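3-oxosteroid 1-dehydrogenase (Sterolibacterium denitrificans, PDB 7P18) probably catalyses the FAD-dependent 1,2-dehydrogenation of 3-oxosteroids to 3-oxo-Delta(1)-steroids, passing the electrons to an acceptor. Local coordinates at residues 39-44 with 145-150; 45-49 with 150-154. One frame throughout, in Å; residues are numbered along the deposited sequence.

Interaction 1. Residues 39-44 with 145-150; sequences SDKYGG and EFANLR. With FAD (flavin-adenine dinucleotide), chain C.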
loop_
_atom_site.group_PDB
_atom_site.type_symbol
_atom_site.label_atom_id
_atom_site.label_comp_id
_atom_site.label_asym_id
_atom_site.label_seq_id
_atom_site.Cartn_x
_atom_site.Cartn_y
_atom_site.Cartn_z
ATOM N N SER A 39 -6.178 16.131 -8.384
ATOM C CA SER A 39 -5.873 15.534 -9.707
ATOM C C SER A 39 -7.163 15.406 -10.509
ATOM O O SER A 39 -8.246 15.752 -10.005
ATOM C CB SER A 39 -5.131 14.222 -9.582
ATOM O OG SER A 39 -6.025 13.148 -9.406
ATOM N N ASP A 40 -7.030 14.877 -11.720
ATOM C CA ASP A 40 -8.128 14.651 -12.695
ATOM C C ASP A 40 -8.839 13.343 -12.366
ATOM O O ASP A 40 -9.839 13.062 -13.027
ATOM C CB ASP A 40 -7.575 14.607 -14.135
ATOM C CG ASP A 40 -6.479 13.581 -14.348
ATOM O OD1 ASP A 40 -5.509 13.537 -13.543
ATOM O OD2 ASP A 40 -6.596 12.805 -15.294
ATOM N N LYS A 41 -8.353 12.569 -11.375
ATOM C CA LYS A 41 -8.942 11.242 -11.031
ATOM C C LYS A 41 -9.205 11.183 -9.512
ATOM O O LYS A 41 -8.454 11.822 -8.778
ATOM C CB LYS A 41 -8.014 10.093 -11.415
ATOM C CG LYS A 41 -7.541 10.035 -12.868
ATOM C CD LYS A 41 -8.648 9.681 -13.851
ATOM C CE LYS A 41 -8.207 9.735 -15.308
ATOM N NZ LYS A 41 -9.376 9.548 -16.208
ATOM N N TYR A 42 -10.219 10.434 -9.074
ATOM C CA TYR A 42 -10.457 10.141 -7.629
ATOM C C TYR A 42 -9.786 8.806 -7.272
ATOM O O TYR A 42 -9.609 7.943 -8.165
ATOM C CB TYR A 42 -11.940 10.135 -7.262
ATOM C CG TYR A 42 -12.809 9.187 -8.041
ATOM C CD1 TYR A 42 -12.914 7.859 -7.671
ATOM C CD2 TYR A 42 -13.532 9.614 -9.150
ATOM C CE1 TYR A 42 -13.702 6.978 -8.381
ATOM C CE2 TYR A 42 -14.327 8.734 -9.868
ATOM C CZ TYR A 42 -14.411 7.416 -9.479
ATOM O OH TYR A 42 -15.189 6.532 -10.144
ATOM N N GLY A 43 -9.412 8.643 -5.998
ATOM C CA GLY A 43 -8.961 7.341 -5.467
ATOM C C GLY A 43 -7.517 7.329 -5.042
ATOM O O GLY A 43 -7.214 6.576 -4.110
ATOM N N GLY A 44 -6.643 8.142 -5.654
ATOM C CA GLY A 44 -5.227 8.256 -5.238
ATOM C C GLY A 44 -4.505 6.919 -5.195
ATOM O O GLY A 44 -4.881 6.010 -5.960
ATOM N N GLU A 145 -19.188 8.430 -13.988
ATOM C CA GLU A 145 -18.066 8.652 -13.021
ATOM C C GLU A 145 -17.003 7.558 -13.134
ATOM O O GLU A 145 -15.865 7.782 -12.661
ATOM C CB GLU A 145 -18.607 8.842 -11.605
ATOM C CG GLU A 145 -19.252 10.207 -11.410
ATOM C CD GLU A 145 -18.345 11.392 -11.701
ATOM O OE1 GLU A 145 -17.100 11.233 -11.649
ATOM O OE2 GLU A 145 -18.887 12.452 -12.029
ATOM N N PHE A 146 -17.288 6.436 -13.791
ATOM C CA PHE A 146 -16.253 5.435 -14.111
ATOM C C PHE A 146 -15.091 6.112 -14.848
ATOM O O PHE A 146 -13.921 5.770 -14.576
ATOM C CB PHE A 146 -16.827 4.253 -14.886
ATOM C CG PHE A 146 -15.774 3.249 -15.266
ATOM C CD1 PHE A 146 -15.050 2.590 -14.283
ATOM C CD2 PHE A 146 -15.466 3.002 -16.603
ATOM C CE1 PHE A 146 -14.073 1.674 -14.613
ATOM C CE2 PHE A 146 -14.444 2.127 -16.930
ATOM C CZ PHE A 146 -13.783 1.435 -15.942
ATOM N N ALA A 147 -15.377 7.111 -15.689
ATOM C CA ALA A 147 -14.353 7.786 -16.524
ATOM C C ALA A 147 -13.291 8.450 -15.640
ATOM O O ALA A 147 -12.168 8.624 -16.116
ATOM C CB ALA A 147 -15.013 8.803 -17.444
ATOM N N ASN A 148 -13.633 8.797 -14.392
ATOM C CA ASN A 148 -12.759 9.583 -13.479
ATOM C C ASN A 148 -12.104 8.720 -12.387
ATOM O O ASN A 148 -11.363 9.300 -11.558
ATOM C CB ASN A 148 -13.563 10.739 -12.889
ATOM C CG ASN A 148 -14.054 11.691 -13.961
ATOM O OD1 ASN A 148 -13.296 12.038 -14.875
ATOM N ND2 ASN A 148 -15.298 12.135 -13.817
ATOM N N LEU A 149 -12.300 7.399 -12.401
ATOM C CA LEU A 149 -11.600 6.460 -11.478
ATOM C C LEU A 149 -10.119 6.386 -11.864
ATOM O O LEU A 149 -9.806 6.158 -13.078
ATOM C CB LEU A 149 -12.265 5.084 -11.547
ATOM C CG LEU A 149 -11.580 3.931 -10.801
ATOM C CD1 LEU A 149 -11.524 4.173 -9.299
ATOM C CD2 LEU A 149 -12.302 2.626 -11.074
ATOM N N ARG A 150 -9.226 6.552 -10.891
ATOM C CA ARG A 150 -7.785 6.230 -11.087
ATOM C C ARG A 150 -7.678 4.731 -11.334
ATOM O O ARG A 150 -8.129 3.961 -10.455
ATOM C CB ARG A 150 -6.913 6.665 -9.904
ATOM C CG ARG A 150 -5.425 6.449 -10.152
ATOM C CD ARG A 150 -4.553 7.217 -9.175
ATOM N NE ARG A 150 -4.785 8.655 -9.275
ATOM C CZ ARG A 150 -4.218 9.440 -10.204
ATOM N NH1 ARG A 150 -3.410 8.905 -11.111
ATOM N NH2 ARG A 150 -4.492 10.733 -10.257
HETATM P PA FAD C . -4.025 8.412 -1.277
HETATM O O1A FAD C . -4.769 7.135 -1.431
HETATM O O2A FAD C . -2.850 8.523 -2.211
HETATM O O5B FAD C . -5.055 9.590 -1.521
HETATM C C5B FAD C . -4.589 10.961 -1.404
HETATM C C4B FAD C . -5.319 11.788 -2.418
HETATM O O4B FAD C . -5.133 13.193 -2.097
HETATM C C3B FAD C . -4.858 11.615 -3.881
HETATM O O3B FAD C . -5.964 11.377 -4.744
HETATM C C2B FAD C . -4.143 12.934 -4.187
HETATM O O2B FAD C . -4.111 13.239 -5.574
HETATM C C1B FAD C . -4.890 13.910 -3.278
HETATM N N9A FAD C . -4.163 15.142 -2.971
HETATM C C8A FAD C . -2.819 15.333 -2.814
HETATM N N7A FAD C . -2.501 16.613 -2.641
HETATM C C5A FAD C . -3.720 17.278 -2.641
HETATM C C6A FAD C . -4.067 18.639 -2.492
HETATM N N6A FAD C . -3.181 19.634 -2.373
HETATM N N1A FAD C . -5.380 18.951 -2.545
HETATM C C2A FAD C . -6.265 17.964 -2.710
HETATM N N3A FAD C . -6.055 16.663 -2.936
HETATM C C4A FAD C . -4.742 16.383 -2.856
HETATM N N1 FAD C . -1.820 -0.391 1.808
HETATM C C2 FAD C . -2.649 -1.213 2.491
HETATM O O2 FAD C . -2.913 -1.001 3.689
HETATM N N3 FAD C . -3.239 -2.259 1.904
HETATM C C4 FAD C . -2.840 -2.735 0.672
HETATM O O4 FAD C . -3.498 -3.629 0.151
HETATM C C4X FAD C . -1.945 -1.929 -0.081
HETATM N N5 FAD C . -1.566 -2.328 -1.284
HETATM C C5X FAD C . -0.760 -1.483 -2.011
HETATM C C6 FAD C . -0.417 -1.838 -3.336
HETATM C C7 FAD C . 0.277 -0.967 -4.165
HETATM C C7M FAD C . 0.607 -1.355 -5.592
HETATM C C8 FAD C . 0.596 0.317 -3.689
HETATM C C8M FAD C . 1.330 1.303 -4.580
HETATM C C9 FAD C . 0.342 0.644 -2.371
HETATM C C9A FAD C . -0.384 -0.213 -1.520
HETATM N N10 FAD C . -0.676 0.101 -0.184
HETATM C C10 FAD C . -1.491 -0.731 0.573
HETATM C "C1'" FAD C . -0.359 1.426 0.362
HETATM C "C2'" FAD C . -1.598 2.342 0.249
HETATM O "O2'" FAD C . -2.117 2.403 -1.079
HETATM C "C3'" FAD C . -1.332 3.771 0.753
HETATM O "O3'" FAD C . -0.504 3.776 1.918
HETATM C "C4'" FAD C . -2.633 4.507 0.991
HETATM O "O4'" FAD C . -3.402 4.431 -0.201
HETATM C "C5'" FAD C . -2.460 5.952 1.406
HETATM O "O5'" FAD C . -3.786 6.509 1.480
HETATM P P FAD C . -3.986 8.077 1.642
HETATM O O1P FAD C . -5.447 8.218 1.645
HETATM O O2P FAD C . -3.140 8.657 2.684
HETATM O O3P FAD C . -3.446 8.663 0.212
HETATM O O HOH W 1 -10.826 11.913 -15.539
HETATM O O HOH W 2 -3.401 11.935 -12.568
HETATM O O HOH W 3 -6.475 10.367 -7.554
HETATM O O HOH W 4 -9.924 6.765 -15.630
#
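Tyr-42 meets Leu-149 through a single beta bridge, and its ring lies over the backbone of 145-150. Tyr-42 N donates to Asn-148 O (3.0 Å), while Tyr-42 O accepts from Arg-150 N. Here the packing is tight. With CG between its own backbone N and carbonyl carbon (chi1 57°), the ring turns back over the partner chain, so that Leu-149 CA makes a CH-pi contact with one face, 3.9 Å from the centroid. Leu-149 CD1 touches CE1 of the same ring, and Arg-217 of helix 208-222 adds a cation-pi contact. The phenol OH donates to Glu-145 O (2.9 Å) from above the carbonyl plane; Asn-148 N reaches this oxygen from the opposite face.

The Lys-41 and Asp-40 side is looser and wet. The lysine chain, bent at chi2, runs out to Ala-147 O, which NZ meets in the carbonyl plane at 2.9 Å. Two waters also accept from NZ, one bridging to Asp-40 O and Asn-148 OD1, the other to Leu-149 O. Asp-40 OD1 stays 4.4 Å from Arg-150 NH2, with a water bridging them.

Toward the cofactor, Arg-150 NH2 donates to Ser-39 OG (3.0 Å) in the guanidinium plane. That hydroxyl also accepts from Lys-41 N in an ST turn and is hydrogen-bonded to Glu-37, an FAD-binding residue. Another water accepts from Arg-150 NE and Gly-44 N, donates to Lys-41 O and lies 3.0 Å from FAD O3B. Arg-150 is therefore linked to the FAD ribose through a single water, and its positive charge would probably be partly balanced by nearby Asp-40 and Glu-37.

Interaction 2. Residues 45-49 with 150-154; sequences TSAVS and RMAYT. With FAD (flavin-adenine dinucleotide), chain C.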
loop_
_atom_site.group_PDB
_atom_site.type_symbol
_atom_site.label_atom_id
_atom_site.label_comp_id
_atom_site.label_asym_id
_atom_site.label_seq_id
_atom_site.Cartn_x
_atom_site.Cartn_y
_atom_site.Cartn_z
ATOM N N THR A 45 -3.507 6.775 -4.320
ATOM C CA THR A 45 -2.740 5.500 -4.177
ATOM C C THR A 45 -3.716 4.394 -3.788
ATOM O O THR A 45 -3.508 3.241 -4.181
ATOM C CB THR A 45 -1.615 5.607 -3.148
ATOM O OG1 THR A 45 -0.907 6.848 -3.291
ATOM C CG2 THR A 45 -0.671 4.434 -3.254
ATOM N N SER A 46 -4.765 4.750 -3.039
ATOM C CA SER A 46 -5.748 3.767 -2.535
ATOM C C SER A 46 -6.273 2.963 -3.737
ATOM O O SER A 46 -6.364 1.717 -3.670
ATOM C CB SER A 46 -6.840 4.516 -1.769
ATOM O OG SER A 46 -6.309 5.243 -0.661
ATOM N N ALA A 47 -6.586 3.661 -4.824
ATOM C CA ALA A 47 -7.211 3.068 -6.028
ATOM C C ALA A 47 -6.283 2.048 -6.700
ATOM O O ALA A 47 -6.815 1.105 -7.316
ATOM C CB ALA A 47 -7.612 4.174 -6.966
ATOM N N VAL A 48 -4.960 2.229 -6.613
ATOM C CA VAL A 48 -3.967 1.354 -7.297
ATOM C C VAL A 48 -3.397 0.324 -6.319
ATOM O O VAL A 48 -2.441 -0.362 -6.668
ATOM C CB VAL A 48 -2.883 2.204 -8.005
ATOM C CG1 VAL A 48 -3.514 3.129 -9.026
ATOM C CG2 VAL A 48 -1.996 2.970 -7.052
ATOM N N SER A 49 -4.004 0.189 -5.134
ATOM C CA SER A 49 -3.505 -0.652 -4.033
ATOM C C SER A 49 -4.155 -2.025 -4.088
ATOM O O SER A 49 -5.001 -2.241 -4.964
ATOM C CB SER A 49 -3.763 0.027 -2.700
ATOM O OG SER A 49 -5.112 -0.101 -2.325
ATOM N N ARG A 150 -9.226 6.552 -10.891
ATOM C CA ARG A 150 -7.785 6.230 -11.087
ATOM C C ARG A 150 -7.678 4.731 -11.334
ATOM O O ARG A 150 -8.129 3.961 -10.455
ATOM C CB ARG A 150 -6.913 6.665 -9.904
ATOM C CG ARG A 150 -5.425 6.449 -10.152
ATOM C CD ARG A 150 -4.553 7.217 -9.175
ATOM N NE ARG A 150 -4.785 8.655 -9.275
ATOM C CZ ARG A 150 -4.218 9.440 -10.204
ATOM N NH1 ARG A 150 -3.410 8.905 -11.111
ATOM N NH2 ARG A 150 -4.492 10.733 -10.257
ATOM N N MET A 151 -7.176 4.294 -12.496
ATOM C CA MET A 151 -7.342 2.879 -12.913
ATOM C C MET A 151 -6.210 2.029 -12.352
ATOM O O MET A 151 -5.064 2.513 -12.203
ATOM C CB MET A 151 -7.428 2.734 -14.434
ATOM C CG MET A 151 -8.630 3.440 -15.017
ATOM S SD MET A 151 -10.258 2.847 -14.496
ATOM C CE MET A 151 -10.134 1.122 -14.925
ATOM N N ALA A 152 -6.541 0.788 -12.042
ATOM C CA ALA A 152 -5.615 -0.243 -11.538
ATOM C C ALA A 152 -4.427 -0.356 -12.500
ATOM O O ALA A 152 -4.624 -0.309 -13.735
ATOM C CB ALA A 152 -6.334 -1.566 -11.371
ATOM N N TYR A 153 -3.234 -0.511 -11.941
ATOM C CA TYR A 153 -2.006 -0.900 -12.680
ATOM C C TYR A 153 -2.250 -2.268 -13.346
ATOM O O TYR A 153 -2.837 -3.175 -12.722
ATOM C CB TYR A 153 -0.812 -0.901 -11.733
ATOM C CG TYR A 153 -0.456 0.408 -11.061
ATOM C CD1 TYR A 153 -0.570 1.641 -11.697
ATOM C CD2 TYR A 153 0.084 0.399 -9.782
ATOM C CE1 TYR A 153 -0.178 2.823 -11.076
ATOM C CE2 TYR A 153 0.483 1.569 -9.156
ATOM C CZ TYR A 153 0.351 2.789 -9.800
ATOM O OH TYR A 153 0.782 3.925 -9.150
ATOM N N THR A 154 -1.875 -2.431 -14.615
ATOM C CA THR A 154 -2.364 -3.560 -15.464
ATOM C C THR A 154 -1.786 -4.872 -14.919
ATOM O O THR A 154 -2.411 -5.928 -15.134
ATOM C CB THR A 154 -2.037 -3.349 -16.954
ATOM O OG1 THR A 154 -0.617 -3.332 -17.052
ATOM C CG2 THR A 154 -2.616 -2.078 -17.535
HETATM P PA FAD C . -4.025 8.412 -1.277
HETATM O O1A FAD C . -4.769 7.135 -1.431
HETATM O O2A FAD C . -2.850 8.523 -2.211
HETATM O O5B FAD C . -5.055 9.590 -1.521
HETATM C C5B FAD C . -4.589 10.961 -1.404
HETATM C C4B FAD C . -5.319 11.788 -2.418
HETATM O O4B FAD C . -5.133 13.193 -2.097
HETATM C C3B FAD C . -4.858 11.615 -3.881
HETATM O O3B FAD C . -5.964 11.377 -4.744
HETATM C C2B FAD C . -4.143 12.934 -4.187
HETATM O O2B FAD C . -4.111 13.239 -5.574
HETATM C C1B FAD C . -4.890 13.910 -3.278
HETATM N N9A FAD C . -4.163 15.142 -2.971
HETATM C C8A FAD C . -2.819 15.333 -2.814
HETATM N N7A FAD C . -2.501 16.613 -2.641
HETATM C C5A FAD C . -3.720 17.278 -2.641
HETATM C C6A FAD C . -4.067 18.639 -2.492
HETATM N N6A FAD C . -3.181 19.634 -2.373
HETATM N N1A FAD C . -5.380 18.951 -2.545
HETATM C C2A FAD C . -6.265 17.964 -2.710
HETATM N N3A FAD C . -6.055 16.663 -2.936
HETATM C C4A FAD C . -4.742 16.383 -2.856
HETATM N N1 FAD C . -1.820 -0.391 1.808
HETATM C C2 FAD C . -2.649 -1.213 2.491
HETATM O O2 FAD C . -2.913 -1.001 3.689
HETATM N N3 FAD C . -3.239 -2.259 1.904
HETATM C C4 FAD C . -2.840 -2.735 0.672
HETATM O O4 FAD C . -3.498 -3.629 0.151
HETATM C C4X FAD C . -1.945 -1.929 -0.081
HETATM N N5 FAD C . -1.566 -2.328 -1.284
HETATM C C5X FAD C . -0.760 -1.483 -2.011
HETATM C C6 FAD C . -0.417 -1.838 -3.336
HETATM C C7 FAD C . 0.277 -0.967 -4.165
HETATM C C7M FAD C . 0.607 -1.355 -5.592
HETATM C C8 FAD C . 0.596 0.317 -3.689
HETATM C C8M FAD C . 1.330 1.303 -4.580
HETATM C C9 FAD C . 0.342 0.644 -2.371
HETATM C C9A FAD C . -0.384 -0.213 -1.520
HETATM N N10 FAD C . -0.676 0.101 -0.184
HETATM C C10 FAD C . -1.491 -0.731 0.573
HETATM C "C1'" FAD C . -0.359 1.426 0.362
HETATM C "C2'" FAD C . -1.598 2.342 0.249
HETATM O "O2'" FAD C . -2.117 2.403 -1.079
HETATM C "C3'" FAD C . -1.332 3.771 0.753
HETATM O "O3'" FAD C . -0.504 3.776 1.918
HETATM C "C4'" FAD C . -2.633 4.507 0.991
HETATM O "O4'" FAD C . -3.402 4.431 -0.201
HETATM C "C5'" FAD C . -2.460 5.952 1.406
HETATM O "O5'" FAD C . -3.786 6.509 1.480
HETATM P P FAD C . -3.986 8.077 1.642
HETATM O O1P FAD C . -5.447 8.218 1.645
HETATM O O2P FAD C . -3.140 8.657 2.684
HETATM O O3P FAD C . -3.446 8.663 0.212
HETATM O O HOH W 5 -3.472 -1.258 -9.239
#
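Val-48 packs against the face of the Tyr-153 ring just after helix 44-47, the short helix whose start holds the adenosine-side phosphate of FAD in this Rossmann-type flavoprotein. The two side chains cross at a slant: Val-48 CB stands over the ring, 3.8 Å from its centroid and 18° off the normal, in a CH-pi contact. CG2 lies against the phenol end, 3.5 Å from Tyr-153 CE2. The other methyl, CG1, set anti to the carbonyl carbon (chi1 -59°), faces the incoming chain, meeting Met-151 O and the Arg-150 CG methylene. Beside this pair, Ala-47 CB points at Arg-150, lying 3.5 Å from its carbonyl O. The ring is fixed at its far end as well, since Tyr-153 OH is hydrogen-bonded to Ala-294 O. With an alanine in place of this tyrosine, Val-48 would probably lose the flat surface beneath its CB and CG2, and Ala-294 O its phenol partner.

Thr-45 and Ser-46, which do not touch 150-154, grip the cofactor. Thr-45 N and OG1 both donate to FAD O2A, whereas Ser-46 N and OG donate to O1A; Ser-46 OG also accepts from the ribityl O4'. Ser-49 OG turns back to Ser-46 O (2.6 Å), an oxygen that also accepts from Ser-49 N. No direct hydrogen bond joins 45-49 to 150-154, but one water does, donating to Val-48 O at 2.9 Å and accepting from Tyr-153 N at 2.8 Å.

In the fold
Interactions 1 and 2 sit side by side, their centres 10 Å apart, and their segments alternate along the chain: 39-44 runs straight into 45-49, and 145-150 shares Arg-150 with 150-154. The first pair of segments leads from the loop after strand 33-36 of the parallel sheet into and past helix 44-47; the second follows the loop between strands 131-138 and 157-158. Helix 208-222 borders both, with Asn-210 bonding to Arg-150 O and Ala-47 O. Phe-146 CZ of one contact also packs on Met-151 CE of the other. Together they lay one continuous stretch, 145-154, along the FAD-binding segment 39-49, which follows the cofactor from the adenosine ribose past its phosphate toward the flavin.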